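Local coordinates for Rab GDP dissociation inhibitor alpha (Naegleria fowleri, PDB 6C87), which probably binds prenylated Rab GTPases in their GDP-bound form, slowing nucleotide release and carrying them between membranes and cytosol, at residues Val311-Ser316 / Asp388-Tyr393; Ile343-Thr348 / Tyr360-Ser365. One frame throughout, in Å; residues are numbered along the deposited sequence.

Contact 1 of 2, residues Val311-Ser316 / Asp388-Tyr393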
loop_
_atom_site.group_PDB
_atom_site.type_symbol
_atom_site.label_atom_id
_atom_site.label_comp_id
_atom_site.label_asym_id
_atom_site.label_seq_id
_atom_site.Cartn_x
_atom_site.Cartn_y
_atom_site.Cartn_z
ATOM N N VAL A 311 -0.615 -41.007 8.204
ATOM C CA VAL A 311 -1.288 -42.265 8.510
ATOM C C VAL A 311 -2.781 -41.998 8.547
ATOM O O VAL A 311 -3.281 -41.293 9.435
ATOM C CB VAL A 311 -0.803 -42.877 9.831
ATOM C CG1 VAL A 311 -1.510 -44.194 10.056
ATOM C CG2 VAL A 311 0.699 -43.088 9.789
ATOM N N ILE A 312 -3.494 -42.615 7.618
ATOM C CA ILE A 312 -4.909 -42.362 7.401
ATOM C C ILE A 312 -5.680 -43.476 8.094
ATOM O O ILE A 312 -5.453 -44.663 7.820
ATOM C CB ILE A 312 -5.214 -42.264 5.896
ATOM C CG1 ILE A 312 -4.323 -41.174 5.283
ATOM C CG2 ILE A 312 -6.673 -41.958 5.638
ATOM C CD1 ILE A 312 -4.253 -41.180 3.769
ATOM N N CYS A 313 -6.543 -43.093 9.038
ATOM C CA CYS A 313 -7.235 -44.030 9.915
ATOM C C CYS A 313 -8.741 -43.885 9.784
ATOM O O CYS A 313 -9.275 -42.774 9.890
ATOM C CB CYS A 313 -6.832 -43.823 11.378
ATOM S SG CYS A 313 -5.061 -43.794 11.655
ATOM N N ILE A 314 -9.417 -45.005 9.554
ATOM C CA ILE A 314 -10.871 -45.061 9.587
ATOM C C ILE A 314 -11.307 -45.535 10.966
ATOM O O ILE A 314 -10.924 -46.627 11.414
ATOM C CB ILE A 314 -11.426 -45.972 8.487
ATOM C CG1 ILE A 314 -10.973 -45.438 7.123
ATOM C CG2 ILE A 314 -12.949 -46.046 8.614
ATOM C CD1 ILE A 314 -11.390 -46.287 5.943
ATOM N N LEU A 315 -12.127 -44.727 11.629
ATOM C CA LEU A 315 -12.602 -45.022 12.969
ATOM C C LEU A 315 -14.109 -45.204 12.944
ATOM O O LEU A 315 -14.814 -44.590 12.136
ATOM C CB LEU A 315 -12.228 -43.899 13.949
ATOM C CG LEU A 315 -10.777 -43.403 13.933
ATOM C CD1 LEU A 315 -10.571 -42.296 14.949
ATOM C CD2 LEU A 315 -9.828 -44.558 14.220
ATOM N N SER A 316 -14.597 -46.054 13.842
ATOM C CA SER A 316 -16.022 -46.229 14.080
ATOM C C SER A 316 -16.446 -45.583 15.394
ATOM O O SER A 316 -17.434 -45.990 16.012
ATOM C CB SER A 316 -16.381 -47.711 14.061
ATOM O OG SER A 316 -16.467 -48.172 12.727
ATOM N N ASP A 388 -10.162 -49.253 12.596
ATOM C CA ASP A 388 -10.734 -50.237 11.678
ATOM C C ASP A 388 -9.786 -50.534 10.527
ATOM O O ASP A 388 -9.560 -51.699 10.178
ATOM C CB ASP A 388 -12.073 -49.735 11.134
ATOM C CG ASP A 388 -13.196 -49.797 12.153
ATOM O OD1 ASP A 388 -12.965 -50.185 13.325
ATOM O OD2 ASP A 388 -14.326 -49.441 11.766
ATOM N N GLU A 389 -9.262 -49.488 9.897
ATOM C CA GLU A 389 -8.323 -49.580 8.789
ATOM C C GLU A 389 -7.321 -48.451 8.890
ATOM O O GLU A 389 -7.664 -47.336 9.301
ATOM C CB GLU A 389 -8.993 -49.535 7.407
ATOM C CG GLU A 389 -9.673 -50.813 7.001
ATOM C CD GLU A 389 -8.688 -51.925 6.691
ATOM O OE1 GLU A 389 -7.470 -51.644 6.603
ATOM O OE2 GLU A 389 -9.143 -53.077 6.512
ATOM N N LYS A 390 -6.076 -48.768 8.540
ATOM C CA LYS A 390 -4.966 -47.836 8.634
ATOM C C LYS A 390 -4.161 -47.886 7.339
ATOM O O LYS A 390 -3.787 -48.971 6.875
ATOM C CB LYS A 390 -4.100 -48.186 9.850
ATOM C CG LYS A 390 -2.955 -47.255 10.086
ATOM C CD LYS A 390 -2.058 -47.719 11.222
ATOM C CE LYS A 390 -1.649 -49.174 11.051
ATOM N NZ LYS A 390 -0.366 -49.434 11.747
ATOM N N PHE A 391 -3.870 -46.718 6.774
ATOM C CA PHE A 391 -3.085 -46.615 5.549
ATOM C C PHE A 391 -1.875 -45.725 5.781
ATOM O O PHE A 391 -2.024 -44.574 6.205
ATOM C CB PHE A 391 -3.904 -46.038 4.398
ATOM C CG PHE A 391 -5.214 -46.715 4.183
ATOM C CD1 PHE A 391 -5.289 -47.877 3.417
ATOM C CD2 PHE A 391 -6.377 -46.191 4.734
ATOM C CE1 PHE A 391 -6.506 -48.508 3.198
ATOM C CE2 PHE A 391 -7.604 -46.817 4.522
ATOM C CZ PHE A 391 -7.664 -47.981 3.749
ATOM N N VAL A 392 -0.687 -46.245 5.479
ATOM C CA VAL A 392 0.553 -45.488 5.641
ATOM C C VAL A 392 0.896 -44.803 4.323
ATOM O O VAL A 392 1.116 -45.466 3.304
ATOM C CB VAL A 392 1.707 -46.388 6.104
ATOM C CG1 VAL A 392 2.984 -45.576 6.185
ATOM C CG2 VAL A 392 1.389 -46.978 7.461
ATOM N N TYR A 393 0.970 -43.477 4.355
ATOM C CA TYR A 393 1.173 -42.657 3.162
ATOM C C TYR A 393 2.389 -41.760 3.400
ATOM O O TYR A 393 2.286 -40.721 4.061
ATOM C CB TYR A 393 -0.083 -41.845 2.861
ATOM C CG TYR A 393 -0.054 -41.076 1.561
ATOM C CD1 TYR A 393 0.424 -41.654 0.391
ATOM C CD2 TYR A 393 -0.511 -39.768 1.505
ATOM C CE1 TYR A 393 0.443 -40.947 -0.799
ATOM C CE2 TYR A 393 -0.505 -39.055 0.322
ATOM C CZ TYR A 393 -0.021 -39.645 -0.827
ATOM O OH TYR A 393 -0.009 -38.922 -2.002
HETATM O O HOH W 1 -12.959 -47.738 15.060
#
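Ile-314 and Phe-391 meet on the face that also bears Ile-312, two residues off their backbone register. The phenyl group lies diagonally across from the isoleucine: Ile-314 CD1 reaches the edge of the ring, near its plane, 4.1 Å from CE2. Phe-391 holds CG beside its own backbone N (chi1 -51°), which swings the ring along the strand towards Ile-314, while its CD2 sits 4.3 Å from Ile-312 CB. Beta-branched isoleucines suit the extended backbone, and the flat ring spans two of them.

On the reverse face Val-311 CG1 lies against the aliphatic part of Lys-390, 3.4 Å from its CG. With CG anti to the backbone N (chi1 -177°), the lysine lays its methylenes against the valine while its ammonium end leads away, weakly paired with Glu-374. Between these faces the antiparallel backbones are joined by a reciprocal pair of bonds between Ile-312 and Phe-391; Ile-314 N gives another to Glu-389 O.

Near Ser-316, at the more exposed end of the contact, polar residues take over. Asp-388 N gives a bent bond of 3.0 Å to Ile-314 O. Ser-316 OG donates to Asp-388 OD2 at 2.7 Å, on the syn side and 22° out of the carboxylate plane. A water takes the Ser-316 N hydrogen and donates to Asp-388 OD1, so both carboxylate oxygens are engaged.

Strand 360-367 flanks strand 302-315 on its other edge. Helix 56-64 covers the Ile-314 and Phe-391 face, where Arg-64 pairs with Glu-389 and Phe-63 meets the Phe-391 ring, and helix 378-384 packs on Val-311 and Cys-313.

Contact 2 of 2, residues Ile343-Thr348 / Tyr360-Ser365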
loop_
_atom_site.group_PDB
_atom_site.type_symbol
_atom_site.label_atom_id
_atom_site.label_comp_id
_atom_site.label_asym_id
_atom_site.label_seq_id
_atom_site.Cartn_x
_atom_site.Cartn_y
_atom_site.Cartn_z
ATOM N N ILE A 343 3.329 -33.028 15.579
ATOM C CA ILE A 343 2.475 -34.001 14.919
ATOM C C ILE A 343 1.089 -33.394 14.847
ATOM O O ILE A 343 0.626 -32.760 15.805
ATOM C CB ILE A 343 2.416 -35.354 15.649
ATOM C CG1 ILE A 343 3.817 -35.849 15.997
ATOM C CG2 ILE A 343 1.689 -36.368 14.772
ATOM C CD1 ILE A 343 3.813 -37.110 16.852
ATOM N N TYR A 344 0.425 -33.592 13.718
ATOM C CA TYR A 344 -0.887 -33.026 13.463
ATOM C C TYR A 344 -1.865 -34.162 13.237
ATOM O O TYR A 344 -1.522 -35.176 12.618
ATOM C CB TYR A 344 -0.854 -32.081 12.250
ATOM C CG TYR A 344 0.187 -30.995 12.388
ATOM C CD1 TYR A 344 1.510 -31.230 12.044
ATOM C CD2 TYR A 344 -0.147 -29.742 12.896
ATOM C CE1 TYR A 344 2.468 -30.251 12.191
ATOM C CE2 TYR A 344 0.810 -28.748 13.043
ATOM C CZ TYR A 344 2.119 -29.014 12.687
ATOM O OH TYR A 344 3.093 -28.048 12.825
ATOM N N CYS A 345 -3.060 -34.021 13.799
ATOM C CA CYS A 345 -4.146 -34.955 13.528
ATOM C C CYS A 345 -5.424 -34.163 13.302
ATOM O O CYS A 345 -5.865 -33.418 14.184
ATOM C CB CYS A 345 -4.334 -35.959 14.669
ATOM S SG CYS A 345 -5.672 -37.133 14.323
ATOM N N CYS A 346 -6.017 -34.321 12.127
ATOM C CA CYS A 346 -7.323 -33.751 11.842
ATOM C C CYS A 346 -8.323 -34.877 11.638
ATOM O O CYS A 346 -7.994 -35.921 11.064
ATOM C CB CYS A 346 -7.296 -32.847 10.609
ATOM S SG CYS A 346 -6.977 -33.714 9.083
ATOM N N VAL A 347 -9.534 -34.665 12.136
ATOM C CA VAL A 347 -10.586 -35.666 12.101
ATOM C C VAL A 347 -11.765 -35.076 11.350
ATOM O O VAL A 347 -12.196 -33.958 11.648
ATOM C CB VAL A 347 -11.001 -36.104 13.514
ATOM C CG1 VAL A 347 -12.020 -37.233 13.429
ATOM C CG2 VAL A 347 -9.774 -36.507 14.320
ATOM N N THR A 348 -12.258 -35.807 10.362
ATOM C CA THR A 348 -13.471 -35.460 9.643
ATOM C C THR A 348 -14.338 -36.704 9.577
ATOM O O THR A 348 -13.890 -37.804 9.901
ATOM C CB THR A 348 -13.165 -34.924 8.239
ATOM O OG1 THR A 348 -12.392 -35.892 7.524
ATOM C CG2 THR A 348 -12.379 -33.626 8.329
ATOM N N TYR A 360 -15.378 -42.187 10.760
ATOM C CA TYR A 360 -14.530 -41.030 10.989
ATOM C C TYR A 360 -13.210 -41.255 10.264
ATOM O O TYR A 360 -12.691 -42.377 10.233
ATOM C CB TYR A 360 -14.282 -40.809 12.501
ATOM C CG TYR A 360 -15.542 -40.717 13.362
ATOM C CD1 TYR A 360 -16.299 -41.856 13.647
ATOM C CD2 TYR A 360 -15.958 -39.499 13.917
ATOM C CE1 TYR A 360 -17.443 -41.789 14.426
ATOM C CE2 TYR A 360 -17.112 -39.426 14.713
ATOM C CZ TYR A 360 -17.842 -40.585 14.962
ATOM O OH TYR A 360 -18.978 -40.557 15.741
ATOM N N ILE A 361 -12.685 -40.195 9.660
ATOM C CA ILE A 361 -11.362 -40.197 9.053
ATOM C C ILE A 361 -10.459 -39.377 9.960
ATOM O O ILE A 361 -10.707 -38.184 10.176
ATOM C CB ILE A 361 -11.363 -39.599 7.639
ATOM C CG1 ILE A 361 -12.491 -40.165 6.777
ATOM C CG2 ILE A 361 -10.010 -39.839 6.993
ATOM C CD1 ILE A 361 -12.446 -41.663 6.602
ATOM N N ALA A 362 -9.450 -40.018 10.533
ATOM C CA ALA A 362 -8.448 -39.337 11.344
ATOM C C ALA A 362 -7.109 -39.531 10.657
ATOM O O ALA A 362 -6.682 -40.668 10.421
ATOM C CB ALA A 362 -8.415 -39.862 12.782
ATOM N N ILE A 363 -6.480 -38.431 10.271
ATOM C CA ILE A 363 -5.239 -38.486 9.518
ATOM C C ILE A 363 -4.143 -37.865 10.370
ATOM O O ILE A 363 -4.275 -36.725 10.831
ATOM C CB ILE A 363 -5.383 -37.806 8.148
ATOM C CG1 ILE A 363 -6.499 -38.531 7.374
ATOM C CG2 ILE A 363 -4.062 -37.860 7.381
ATOM C CD1 ILE A 363 -6.631 -38.176 5.916
ATOM N N VAL A 364 -3.085 -38.634 10.608
ATOM C CA VAL A 364 -1.971 -38.235 11.455
ATOM C C VAL A 364 -0.795 -37.893 10.551
ATOM O O VAL A 364 -0.459 -38.663 9.644
ATOM C CB VAL A 364 -1.598 -39.348 12.447
ATOM C CG1 VAL A 364 -0.534 -38.853 13.423
ATOM C CG2 VAL A 364 -2.844 -39.843 13.171
ATOM N N SER A 365 -0.181 -36.735 10.781
ATOM C CA SER A 365 0.878 -36.281 9.900
ATOM C C SER A 365 2.011 -35.658 10.702
ATOM O O SER A 365 1.781 -34.948 11.686
ATOM C CB SER A 365 0.341 -35.271 8.874
ATOM O OG SER A 365 -0.082 -34.078 9.511
HETATM O O HOH W 2 -9.169 -36.598 8.404
#
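Six backbone hydrogen bonds join Tyr-344 to Ser-365, Cys-346 to Ile-363 and Thr-348 to Ile-361, each residue giving and receiving one. The middle pair stands further apart, with Cys-346 N 3.2 Å from Ile-363 O and Ile-363 N 3.0 Å from Cys-346 O. A water donates to both Cys-346 O and Ile-361 O, adding a second donor to each, and makes a weak bond with Thr-348 OG1.

Apolar contacts cluster on the face of Cys-345, Val-347, Ala-362 and Val-364. With chi1 at -179°, Cys-345 SG sits on the carbonyl side and leans along the strand towards Ala-362, 4.2 Å from its CB and 4.1 Å from Val-364 CG2. The small alanine accepts Val-347 CG2 at 3.9 Å as well, and Ile-343 CG2 meets Val-364 CG1 at 3.6 Å.

Polar and aromatic groups meet on the reverse face. Ser-365 OG stands 3.5 Å from Tyr-344 CB and bonds to Ala-417 O, while Ser-365 O lies at the edge of the Tyr-344 ring, near its plane. Compact serine fits beside so broad a neighbour.

Flanked by strands 328-332 and 302-315, the pair forms an antiparallel beta hairpin inside the mixed sheet of this GDP dissociation inhibitor.

From the N terminus the chain first reaches 311-316, at the end of strand 302-315, then passes strand 328-332 and enters the hairpin. Contact 2 closes a short loop between 343-348 and 360-365. The chain then runs through helices 373-376 and 378-384 before 388-393 returns to 311-316, so contact 1 closes a longer loop in which contact 2 is nested. Their centres lie about 9 Å apart. Strands 302-315 and 360-367 are neighbours, joined by probable hydrogen bonds from Val-311 N to Val-364 O and Leu-315 N to Tyr-360 O, both 2.8 Å. Together the two contacts align strands 389-400, 302-315, 360-367 and 343-349 across one mixed sheet.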